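Local coordinates for protein L-hydantoinase (Arthrobacter aurescens, PDB 1GKR) that hydrolyses the cyclic amide ring of 5-substituted hydantoins with the help of two zinc ions, favouring aryl over alkyl derivatives, at residues C9-V12 against I17-A20; V57-H62 against H260-P265; E108-A113 against G446-R451; K367-K370 against I374-Q377. All coordinates share one frame; numbering follows the deposited sequence.

Overall arrangement
Contact 1 closes before contact 2 opens; it is a hairpin at the N-terminal end whose strand 9-13 pairs with strand 51-62. That strand leads inward to contact 2 at the zinc site, with centres about 26 Å apart. Contact 4, at the end of helix 357-372, touches contact 2 through P368, which packs on V57 and E59; their centres lie about 14 Å apart. Contact 3 ties the C-terminal tail to helix 103-116. Its segments alternate with those of contact 2, and contact 4 falls between its two halves, about 17 Å away between centres, with V449 and T450 against I374. Contact 2 is buried near the centre of the chain, while contacts 1 and 4 both reach a second subunit of the tetramer.

Contact 1 (C9-V12 against I17-A20); sequences CRLV and ITEA
Four consecutive pairs, from C9 opposite A20 to V12 opposite I17, run antiparallel, their short strand axes coming within 4.6 Å at 146°. The C9-A20 and L11-T18 pairs are hydrogen-bonded; T18 N to L11 O is the shorter link at 2.9 Å, whereas the return bond from L11 N to T18 O is weak. At the far end C9 N gives its hydrogen to A20 O at 3.0 Å. The non-hydrogen-bonded pairs, R10-E19 and V12-I17, put their side chains on one face. There R10 and E19 lie side by side and point the same way, and the salt bridge joins R10 NH1 to E19 OE2 at 3.2 Å with guanidinium and carboxylate planes 32° apart. R10 reaches the acid by a bend at its third torsion (chi3 -72°), and its CG lies against I17 CG2. This is a beta hairpin, strand 9-13 turning back into strand 16-25, at the N-terminal end of the chain; strand 9-13 pairs in parallel with strand 51-62, and R10 NE has a weak hydrogen bond to G49 O. A leucine in place of R10 would probably leave the E19 carboxylate without its countercharge and G49 O without this side-chain donor. I17 also sets CG1 against V12 CB at 4.1 Å. On the opposite face a water bonds to T18 OG1 at 3.0 Å and weakly to L11 O, while T18 and A20 pack on Q382 and V383 of a second subunit.

Contact 2 (V57-H62 against H260-P265); sequences VDEHVH and HCESGP. With ZN (zinc ion), chain F.
E262 OE1 is gripped by two N-H groups, the imidazole ND1 of H60 and the backbone N of H239. The bond from H60 ND1 to E262 OE1 is 3.2 Å long and almost straight, 174° at the hydrogen; it meets the carboxylate on its syn lone pair, and the oxygen lies practically in the ring plane. Imidazole and carboxylate are themselves nearly coplanar. With ND1 engaged in this way, NE2 on the other side of the ring faces the zinc ion, which it binds at 2.1 Å. E262 is therefore a second-shell residue that fixes the rotation of a first-shell ligand, a histidine-carboxylate pair. H62 NE2 binds the same ion at 2.1 Å, a water stands 2.5 Å from the metal, and D312 and the carbamate of K147 complete the site. H60 is held from its backbone too, since D58 OD1 accepts from H60 N at 2.8 Å in an Asx turn. The other oxygen of the glutamate, E262 OE2, lies 2.7 Å from E59 OE2, where two side chains arrive from opposite directions with their carboxylate planes 42° apart; E59 OE2 is also hydrogen-bonded to T308 OG1. The fold is the TIM barrel of the amidohydrolases, and the contact spans its interior from strand 51-62 to strand 259-263. Around it, helix 357-372 packs P368 and F372 on E59, helix 243-254 packs V246 and I249 on C261, and strand 87-92 lies beside V57 and V61.

Contact 3 (E108-A113 against G446-R451); sequences EKKKQA and GQFVTR
K110, on the outer helix 103-116 of the TIM barrel, lays its aliphatic chain over one face of the F448 ring in the irregular C-terminal tail. It is a CH-pi contact in which CD stands above the centre: K110 CD lies 4.2 Å from the ring centroid and only 6° off the ring normal. Farther along the same chain, K110 CE comes to 4.0 Å from F448 CD2, and K110 NZ ends above the same face, just past the rim carbons, 4.1 Å from F448 CE2. The long axes of the two side chains cross at about a right angle, so the lysine chain lies across the ring face. Getting there takes an outstretched lysine: K110 leaves the helix with CG opposite its backbone N (chi1 170°) and stays extended to the ammonium group. F448 turns its own CG in the same sense (chi1 175°), which lifts the ring from the tail toward the helix. L123 of strand 120-123 also packs on K110, and F121 lies against A113 one helical turn further on. The tail runs alongside that strand: backbone hydrogen bonds join Q447 and V449, the neighbours of F448, to F121, and G446 is bonded to L117 just before it. The backbone next to the ring is also tied by a side chain, with D120 OD1 accepting the hydrogen of Q447 N.

Contact 4 (K367-K370 against I374-Q377); sequences KPAK and IYPQ
I374 begins the return from the helix by giving its backbone N-H to A369 O, five residues earlier, at 3.0 Å and 155°. Its side chain turns back on the same alanine, I374 CG1 lying 3.9 Å from A369 CB, and it also meets V449 of the C-terminal tail. Y375 follows with its ring alongside K370, the two side chains pointing the same way. With its CG opposite the backbone N (chi1 -177°), Y375 spreads one face against the lysine: K370 CG sits 3.5 Å from Y375 CD1, and K370 CE stands 3.9 Å from the ring centroid, displaced toward the rim. The methyl group of A369 meets the edge of the ring, with A369 CB 4.3 Å from Y375 CD1. A serine in place of Y375 would probably leave the K370 methylenes without their aromatic platform and free the lysine chain to turn. Beyond the ring the loop leads away from helix 357-372, P376 O accepting from S385 OG and Q377 NE2 bonding to D386 OD2. The contact is chiefly CH-pi, for K370 NZ is 5.1 Å from the ring centroid, too long for more than a weak cation-pi attraction. It therefore rests on the methylenes over the ring, while the charge takes part in a long, weak ion pair with D15 of a second subunit.

Contact 1 (C9-V12 against I17-A20)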
loop_
_atom_site.group_PDB
_atom_site.type_symbol
_atom_site.label_atom_id
_atom_site.label_comp_id
_atom_site.label_asym_id
_atom_site.label_seq_id
_atom_site.Cartn_x
_atom_site.Cartn_y
_atom_site.Cartn_z
ATOM N N CYS A 9 -25.287 39.014 7.956
ATOM C CA CYS A 9 -25.113 37.677 7.427
ATOM C C CYS A 9 -24.089 36.957 8.254
ATOM O O CYS A 9 -23.135 37.562 8.726
ATOM C CB CYS A 9 -24.567 37.711 6.002
ATOM S SG CYS A 9 -25.532 38.583 4.801
ATOM N N ARG A 10 -24.294 35.663 8.439
ATOM C CA ARG A 10 -23.316 34.841 9.124
ATOM C C ARG A 10 -22.893 34.031 7.899
ATOM O O ARG A 10 -23.382 32.938 7.632
ATOM C CB ARG A 10 -23.971 33.980 10.197
ATOM C CG ARG A 10 -23.066 33.767 11.387
ATOM C CD ARG A 10 -23.682 32.827 12.398
ATOM N NE ARG A 10 -24.791 33.454 13.100
ATOM C CZ ARG A 10 -24.638 34.367 14.052
ATOM N NH1 ARG A 10 -23.413 34.747 14.411
ATOM N NH2 ARG A 10 -25.704 34.907 14.637
ATOM N N LEU A 11 -22.018 34.653 7.128
ATOM C CA LEU A 11 -21.502 34.144 5.868
ATOM C C LEU A 11 -20.606 32.917 5.988
ATOM O O LEU A 11 -19.563 32.968 6.638
ATOM C CB LEU A 11 -20.768 35.300 5.201
ATOM C CG LEU A 11 -20.114 35.188 3.843
ATOM C CD1 LEU A 11 -21.025 34.466 2.864
ATOM C CD2 LEU A 11 -19.814 36.606 3.368
ATOM N N VAL A 12 -20.995 31.809 5.359
ATOM C CA VAL A 12 -20.184 30.596 5.452
ATOM C C VAL A 12 -19.436 30.198 4.185
ATOM O O VAL A 12 -19.959 30.285 3.068
ATOM C CB VAL A 12 -21.022 29.385 5.986
ATOM C CG1 VAL A 12 -22.477 29.708 5.954
ATOM C CG2 VAL A 12 -20.726 28.128 5.202
ATOM N N ILE A 17 -16.966 30.712 9.356
ATOM C CA ILE A 17 -18.092 31.625 9.281
ATOM C C ILE A 17 -17.603 33.027 9.619
ATOM O O ILE A 17 -16.950 33.208 10.636
ATOM C CB ILE A 17 -19.201 31.260 10.314
ATOM C CG1 ILE A 17 -19.921 29.973 9.918
ATOM C CG2 ILE A 17 -20.227 32.380 10.392
ATOM C CD1 ILE A 17 -19.078 28.776 9.965
ATOM N N THR A 18 -17.883 34.016 8.779
ATOM C CA THR A 18 -17.491 35.375 9.122
ATOM C C THR A 18 -18.729 36.271 9.120
ATOM O O THR A 18 -19.595 36.154 8.262
ATOM C CB THR A 18 -16.404 35.942 8.178
ATOM O OG1 THR A 18 -16.847 35.879 6.828
ATOM C CG2 THR A 18 -15.113 35.133 8.311
ATOM N N GLU A 19 -18.825 37.145 10.114
ATOM C CA GLU A 19 -19.968 38.036 10.234
ATOM C C GLU A 19 -19.804 39.326 9.453
ATOM O O GLU A 19 -18.961 40.150 9.797
ATOM C CB GLU A 19 -20.198 38.366 11.696
ATOM C CG GLU A 19 -20.463 37.145 12.531
ATOM C CD GLU A 19 -20.572 37.470 14.004
ATOM O OE1 GLU A 19 -19.534 37.798 14.621
ATOM O OE2 GLU A 19 -21.697 37.403 14.548
ATOM N N ALA A 20 -20.618 39.514 8.418
ATOM C CA ALA A 20 -20.532 40.724 7.620
ATOM C C ALA A 20 -21.777 41.000 6.797
ATOM O O ALA A 20 -22.776 40.287 6.887
ATOM C CB ALA A 20 -19.334 40.649 6.708
HETATM O O HOH W 1 -16.304 33.025 6.016
#

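Contact 2 (V57-H62 against H260-P265)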
loop_
_atom_site.group_PDB
_atom_site.type_symbol
_atom_site.label_atom_id
_atom_site.label_comp_id
_atom_site.label_asym_id
_atom_site.label_seq_id
_atom_site.Cartn_x
_atom_site.Cartn_y
_atom_site.Cartn_z
ATOM N N VAL A 57 -24.102 24.674 -6.468
ATOM C CA VAL A 57 -23.757 24.397 -7.853
ATOM C C VAL A 57 -23.873 22.891 -8.037
ATOM O O VAL A 57 -23.039 22.140 -7.540
ATOM C CB VAL A 57 -22.307 24.843 -8.183
ATOM C CG1 VAL A 57 -21.902 24.346 -9.560
ATOM C CG2 VAL A 57 -22.210 26.363 -8.134
ATOM N N ASP A 58 -24.916 22.451 -8.736
ATOM C CA ASP A 58 -25.122 21.026 -8.960
ATOM C C ASP A 58 -24.612 20.615 -10.344
ATOM O O ASP A 58 -25.166 21.007 -11.370
ATOM C CB ASP A 58 -26.598 20.680 -8.813
ATOM C CG ASP A 58 -26.816 19.205 -8.647
ATOM O OD1 ASP A 58 -26.057 18.436 -9.259
ATOM O OD2 ASP A 58 -27.740 18.805 -7.913
ATOM N N GLU A 59 -23.544 19.823 -10.346
ATOM C CA GLU A 59 -22.878 19.348 -11.560
ATOM C C GLU A 59 -23.531 18.124 -12.178
ATOM O O GLU A 59 -23.088 17.649 -13.227
ATOM C CB GLU A 59 -21.430 18.966 -11.234
ATOM C CG GLU A 59 -21.362 17.795 -10.256
ATOM C CD GLU A 59 -19.953 17.442 -9.810
ATOM O OE1 GLU A 59 -19.058 18.310 -9.910
ATOM O OE2 GLU A 59 -19.747 16.297 -9.341
ATOM N N HIS A 60 -24.562 17.594 -11.534
ATOM C CA HIS A 60 -25.183 16.390 -12.055
ATOM C C HIS A 60 -26.701 16.472 -12.183
ATOM O O HIS A 60 -27.441 15.934 -11.355
ATOM C CB HIS A 60 -24.779 15.217 -11.175
ATOM C CG HIS A 60 -25.004 13.889 -11.816
ATOM N ND1 HIS A 60 -24.293 12.760 -11.463
ATOM C CD2 HIS A 60 -25.863 13.507 -12.791
ATOM C CE1 HIS A 60 -24.704 11.743 -12.198
ATOM N NE2 HIS A 60 -25.656 12.169 -13.011
ATOM N N VAL A 61 -27.154 17.122 -13.246
ATOM C CA VAL A 61 -28.570 17.304 -13.470
ATOM C C VAL A 61 -29.047 16.727 -14.805
ATOM O O VAL A 61 -28.396 16.893 -15.848
ATOM C CB VAL A 61 -28.911 18.815 -13.397
ATOM C CG1 VAL A 61 -30.416 19.046 -13.540
ATOM C CG2 VAL A 61 -28.405 19.373 -12.090
ATOM N N HIS A 62 -30.181 16.030 -14.750
ATOM C CA HIS A 62 -30.805 15.444 -15.935
ATOM C C HIS A 62 -32.240 15.973 -16.094
ATOM O O HIS A 62 -33.204 15.240 -15.860
ATOM C CB HIS A 62 -30.897 13.926 -15.831
ATOM C CG HIS A 62 -29.582 13.231 -15.714
ATOM N ND1 HIS A 62 -28.745 13.036 -16.790
ATOM C CD2 HIS A 62 -28.991 12.615 -14.660
ATOM C CE1 HIS A 62 -27.698 12.324 -16.406
ATOM N NE2 HIS A 62 -27.822 12.058 -15.118
ATOM N N HIS A 260 -11.326 12.858 -9.027
ATOM C CA HIS A 260 -12.176 13.268 -7.916
ATOM C C HIS A 260 -13.396 12.404 -7.724
ATOM O O HIS A 260 -13.871 11.747 -8.648
ATOM C CB HIS A 260 -12.594 14.698 -8.139
ATOM C CG HIS A 260 -11.461 15.552 -8.574
ATOM N ND1 HIS A 260 -10.758 16.351 -7.702
ATOM C CD2 HIS A 260 -10.821 15.635 -9.764
ATOM C CE1 HIS A 260 -9.732 16.888 -8.335
ATOM N NE2 HIS A 260 -9.747 16.467 -9.587
ATOM N N CYS A 261 -13.935 12.435 -6.517
ATOM C CA CYS A 261 -15.081 11.607 -6.217
ATOM C C CYS A 261 -16.383 12.354 -5.966
ATOM O O CYS A 261 -16.446 13.299 -5.173
ATOM C CB CYS A 261 -14.747 10.746 -5.023
ATOM S SG CYS A 261 -16.109 9.794 -4.494
ATOM N N GLU A 262 -17.427 11.928 -6.656
ATOM C CA GLU A 262 -18.730 12.537 -6.476
ATOM C C GLU A 262 -19.687 11.516 -5.897
ATOM O O GLU A 262 -19.637 10.338 -6.253
ATOM C CB GLU A 262 -19.324 13.010 -7.806
ATOM C CG GLU A 262 -20.720 13.621 -7.643
ATOM C CD GLU A 262 -21.594 13.506 -8.879
ATOM O OE1 GLU A 262 -22.063 12.397 -9.216
ATOM O OE2 GLU A 262 -21.819 14.538 -9.521
ATOM N N SER A 263 -20.533 11.958 -4.975
ATOM C CA SER A 263 -21.568 11.085 -4.458
ATOM C C SER A 263 -22.773 11.992 -4.349
ATOM O O SER A 263 -22.706 13.146 -4.762
ATOM C CB SER A 263 -21.219 10.491 -3.110
ATOM O OG SER A 263 -22.153 9.468 -2.823
ATOM N N GLY A 264 -23.876 11.504 -3.805
ATOM C CA GLY A 264 -25.038 12.364 -3.737
ATOM C C GLY A 264 -25.966 12.048 -2.601
ATOM O O GLY A 264 -25.886 10.978 -1.990
ATOM N N PRO A 265 -26.892 12.964 -2.309
ATOM C CA PRO A 265 -27.842 12.764 -1.217
ATOM C C PRO A 265 -28.632 11.464 -1.250
ATOM O O PRO A 265 -29.078 11.006 -0.210
ATOM C CB PRO A 265 -28.710 14.022 -1.269
ATOM C CG PRO A 265 -28.566 14.514 -2.672
ATOM C CD PRO A 265 -27.143 14.225 -3.027
HETATM ZN ZN ZN F . -26.789 10.627 -13.923
HETATM O O HOH W 2 -27.622 8.314 -13.445
#

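Contact 3 (E108-A113 against G446-R451)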
loop_
_atom_site.group_PDB
_atom_site.type_symbol
_atom_site.label_atom_id
_atom_site.label_comp_id
_atom_site.label_asym_id
_atom_site.label_seq_id
_atom_site.Cartn_x
_atom_site.Cartn_y
_atom_site.Cartn_z
ATOM N N GLU A 108 -28.226 24.037 -30.143
ATOM C CA GLU A 108 -29.671 24.076 -30.042
ATOM C C GLU A 108 -30.116 24.001 -28.588
ATOM O O GLU A 108 -30.998 24.756 -28.172
ATOM C CB GLU A 108 -30.296 22.931 -30.850
ATOM C CG GLU A 108 -31.815 23.022 -31.020
ATOM C CD GLU A 108 -32.284 24.379 -31.562
ATOM O OE1 GLU A 108 -31.591 24.950 -32.442
ATOM O OE2 GLU A 108 -33.353 24.868 -31.118
ATOM N N LYS A 109 -29.498 23.107 -27.812
ATOM C CA LYS A 109 -29.857 22.961 -26.402
ATOM C C LYS A 109 -29.542 24.250 -25.645
ATOM O O LYS A 109 -30.291 24.659 -24.766
ATOM C CB LYS A 109 -29.117 21.780 -25.761
ATOM C CG LYS A 109 -29.596 21.492 -24.344
ATOM C CD LYS A 109 -28.757 20.450 -23.603
ATOM C CE LYS A 109 -29.257 19.053 -23.842
ATOM N NZ LYS A 109 -29.003 18.190 -22.659
ATOM N N LYS A 110 -28.443 24.898 -26.005
ATOM C CA LYS A 110 -28.045 26.134 -25.354
ATOM C C LYS A 110 -29.068 27.238 -25.587
ATOM O O LYS A 110 -29.395 28.014 -24.680
ATOM C CB LYS A 110 -26.691 26.565 -25.891
ATOM C CG LYS A 110 -26.250 27.950 -25.489
ATOM C CD LYS A 110 -24.842 28.141 -25.995
ATOM C CE LYS A 110 -24.441 29.591 -26.088
ATOM N NZ LYS A 110 -23.099 29.652 -26.743
ATOM N N LYS A 111 -29.563 27.298 -26.817
ATOM C CA LYS A 111 -30.547 28.288 -27.213
ATOM C C LYS A 111 -31.815 28.068 -26.405
ATOM O O LYS A 111 -32.335 28.986 -25.777
ATOM C CB LYS A 111 -30.824 28.132 -28.701
ATOM C CG LYS A 111 -31.747 29.156 -29.319
ATOM C CD LYS A 111 -31.832 28.869 -30.815
ATOM C CE LYS A 111 -33.120 29.384 -31.447
ATOM N NZ LYS A 111 -33.270 28.836 -32.833
ATOM N N GLN A 112 -32.297 26.836 -26.418
ATOM C CA GLN A 112 -33.498 26.467 -25.685
ATOM C C GLN A 112 -33.367 26.719 -24.189
ATOM O O GLN A 112 -34.183 27.425 -23.591
ATOM C CB GLN A 112 -33.787 24.991 -25.914
ATOM C CG GLN A 112 -34.126 24.665 -27.340
ATOM C CD GLN A 112 -35.604 24.723 -27.573
ATOM O OE1 GLN A 112 -36.259 25.723 -27.255
ATOM N NE2 GLN A 112 -36.155 23.644 -28.123
ATOM N N ALA A 113 -32.343 26.112 -23.591
ATOM C CA ALA A 113 -32.070 26.244 -22.165
ATOM C C ALA A 113 -32.055 27.710 -21.750
ATOM O O ALA A 113 -32.597 28.076 -20.706
ATOM C CB ALA A 113 -30.736 25.607 -21.835
ATOM N N GLY A 446 -32.479 32.582 -16.540
ATOM C CA GLY A 446 -31.192 31.915 -16.437
ATOM C C GLY A 446 -30.207 32.226 -17.554
ATOM O O GLY A 446 -30.568 32.285 -18.731
ATOM N N GLN A 447 -28.948 32.423 -17.177
ATOM C CA GLN A 447 -27.896 32.722 -18.135
ATOM C C GLN A 447 -26.973 31.523 -18.281
ATOM O O GLN A 447 -26.826 30.705 -17.372
ATOM C CB GLN A 447 -27.032 33.876 -17.653
ATOM C CG GLN A 447 -27.770 35.049 -17.113
ATOM C CD GLN A 447 -28.089 36.044 -18.180
ATOM O OE1 GLN A 447 -28.924 35.788 -19.052
ATOM N NE2 GLN A 447 -27.419 37.196 -18.133
ATOM N N PHE A 448 -26.333 31.454 -19.438
ATOM C CA PHE A 448 -25.382 30.415 -19.755
ATOM C C PHE A 448 -24.098 30.801 -19.025
ATOM O O PHE A 448 -23.720 31.970 -19.024
ATOM C CB PHE A 448 -25.156 30.435 -21.260
ATOM C CG PHE A 448 -24.105 29.491 -21.737
ATOM C CD1 PHE A 448 -24.267 28.119 -21.601
ATOM C CD2 PHE A 448 -22.968 29.970 -22.369
ATOM C CE1 PHE A 448 -23.305 27.235 -22.096
ATOM C CE2 PHE A 448 -22.000 29.096 -22.868
ATOM C CZ PHE A 448 -22.169 27.727 -22.732
ATOM N N VAL A 449 -23.441 29.856 -18.366
ATOM C CA VAL A 449 -22.186 30.193 -17.704
ATOM C C VAL A 449 -21.125 29.252 -18.249
ATOM O O VAL A 449 -21.422 28.123 -18.636
ATOM C CB VAL A 449 -22.285 30.129 -16.141
ATOM C CG1 VAL A 449 -23.697 29.820 -15.722
ATOM C CG2 VAL A 449 -21.306 29.135 -15.573
ATOM N N THR A 450 -19.887 29.727 -18.303
ATOM C CA THR A 450 -18.825 28.912 -18.849
ATOM C C THR A 450 -17.424 29.270 -18.336
ATOM O O THR A 450 -17.273 29.905 -17.303
ATOM C CB THR A 450 -18.848 29.030 -20.369
ATOM O OG1 THR A 450 -17.954 28.065 -20.942
ATOM C CG2 THR A 450 -18.424 30.436 -20.783
ATOM N N ARG A 451 -16.419 28.849 -19.099
ATOM C CA ARG A 451 -14.993 29.055 -18.846
ATOM C C ARG A 451 -14.368 27.786 -18.271
ATOM O O ARG A 451 -13.882 26.913 -19.022
ATOM C CB ARG A 451 -14.744 30.260 -17.931
ATOM C CG ARG A 451 -13.497 30.118 -17.058
ATOM C CD ARG A 451 -12.971 31.451 -16.583
ATOM N NE ARG A 451 -12.738 32.319 -17.730
ATOM C CZ ARG A 451 -11.986 31.989 -18.780
ATOM N NH1 ARG A 451 -11.385 30.803 -18.836
ATOM N NH2 ARG A 451 -11.846 32.844 -19.790
#

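Contact 4 (K367-K370 against I374-Q377)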
loop_
_atom_site.group_PDB
_atom_site.type_symbol
_atom_site.label_atom_id
_atom_site.label_comp_id
_atom_site.label_asym_id
_atom_site.label_seq_id
_atom_site.Cartn_x
_atom_site.Cartn_y
_atom_site.Cartn_z
ATOM N N LYS A 367 -15.991 23.175 -4.586
ATOM C CA LYS A 367 -15.335 22.205 -5.451
ATOM C C LYS A 367 -16.004 22.022 -6.815
ATOM O O LYS A 367 -15.331 22.041 -7.855
ATOM C CB LYS A 367 -15.192 20.858 -4.734
ATOM C CG LYS A 367 -13.790 20.601 -4.198
ATOM C CD LYS A 367 -13.803 19.517 -3.116
ATOM C CE LYS A 367 -12.389 19.157 -2.669
ATOM N NZ LYS A 367 -11.581 20.394 -2.441
ATOM N N PRO A 368 -17.329 21.814 -6.841
ATOM C CA PRO A 368 -17.877 21.661 -8.190
ATOM C C PRO A 368 -17.513 22.855 -9.102
ATOM O O PRO A 368 -17.059 22.659 -10.221
ATOM C CB PRO A 368 -19.384 21.494 -7.943
ATOM C CG PRO A 368 -19.576 21.881 -6.476
ATOM C CD PRO A 368 -18.328 21.490 -5.810
ATOM N N ALA A 369 -17.674 24.080 -8.620
ATOM C CA ALA A 369 -17.335 25.248 -9.424
ATOM C C ALA A 369 -15.858 25.214 -9.798
ATOM O O ALA A 369 -15.483 25.426 -10.951
ATOM C CB ALA A 369 -17.637 26.520 -8.659
ATOM N N LYS A 370 -15.017 24.955 -8.809
ATOM C CA LYS A 370 -13.585 24.892 -9.046
ATOM C C LYS A 370 -13.222 23.859 -10.099
ATOM O O LYS A 370 -12.570 24.190 -11.082
ATOM C CB LYS A 370 -12.839 24.586 -7.747
ATOM C CG LYS A 370 -12.725 25.780 -6.810
ATOM C CD LYS A 370 -12.002 25.408 -5.532
ATOM C CE LYS A 370 -11.709 26.628 -4.694
ATOM N NZ LYS A 370 -11.064 26.251 -3.406
ATOM N N ILE A 374 -15.494 27.353 -13.272
ATOM C CA ILE A 374 -16.437 28.463 -13.279
ATOM C C ILE A 374 -16.346 29.116 -11.906
ATOM O O ILE A 374 -17.202 29.920 -11.524
ATOM C CB ILE A 374 -17.890 27.966 -13.529
ATOM C CG1 ILE A 374 -18.310 26.957 -12.460
ATOM C CG2 ILE A 374 -17.986 27.299 -14.887
ATOM C CD1 ILE A 374 -19.700 26.375 -12.690
ATOM N N TYR A 375 -15.257 28.799 -11.205
ATOM C CA TYR A 375 -15.057 29.228 -9.837
ATOM C C TYR A 375 -15.309 30.628 -9.346
ATOM O O TYR A 375 -16.467 30.979 -9.085
ATOM C CB TYR A 375 -13.698 28.804 -9.287
ATOM C CG TYR A 375 -13.540 29.192 -7.818
ATOM C CD1 TYR A 375 -14.473 28.791 -6.858
ATOM C CD2 TYR A 375 -12.480 29.990 -7.399
ATOM C CE1 TYR A 375 -14.350 29.184 -5.517
ATOM C CE2 TYR A 375 -12.345 30.384 -6.072
ATOM C CZ TYR A 375 -13.277 29.982 -5.130
ATOM O OH TYR A 375 -13.110 30.390 -3.809
ATOM N N PRO A 376 -14.269 31.472 -9.254
ATOM C CA PRO A 376 -14.643 32.793 -8.718
ATOM C C PRO A 376 -16.086 33.260 -9.048
ATOM O O PRO A 376 -16.791 33.764 -8.165
ATOM C CB PRO A 376 -13.537 33.700 -9.231
ATOM C CG PRO A 376 -13.184 33.061 -10.539
ATOM C CD PRO A 376 -13.194 31.580 -10.257
ATOM N N GLN A 377 -16.556 33.032 -10.280
ATOM C CA GLN A 377 -17.913 33.452 -10.659
ATOM C C GLN A 377 -19.024 32.791 -9.831
ATOM O O GLN A 377 -19.880 33.486 -9.285
ATOM C CB GLN A 377 -18.171 33.190 -12.142
ATOM C CG GLN A 377 -19.465 33.810 -12.616
ATOM C CD GLN A 377 -19.773 33.509 -14.071
ATOM O OE1 GLN A 377 -18.940 32.975 -14.801
ATOM N NE2 GLN A 377 -20.974 33.861 -14.501
#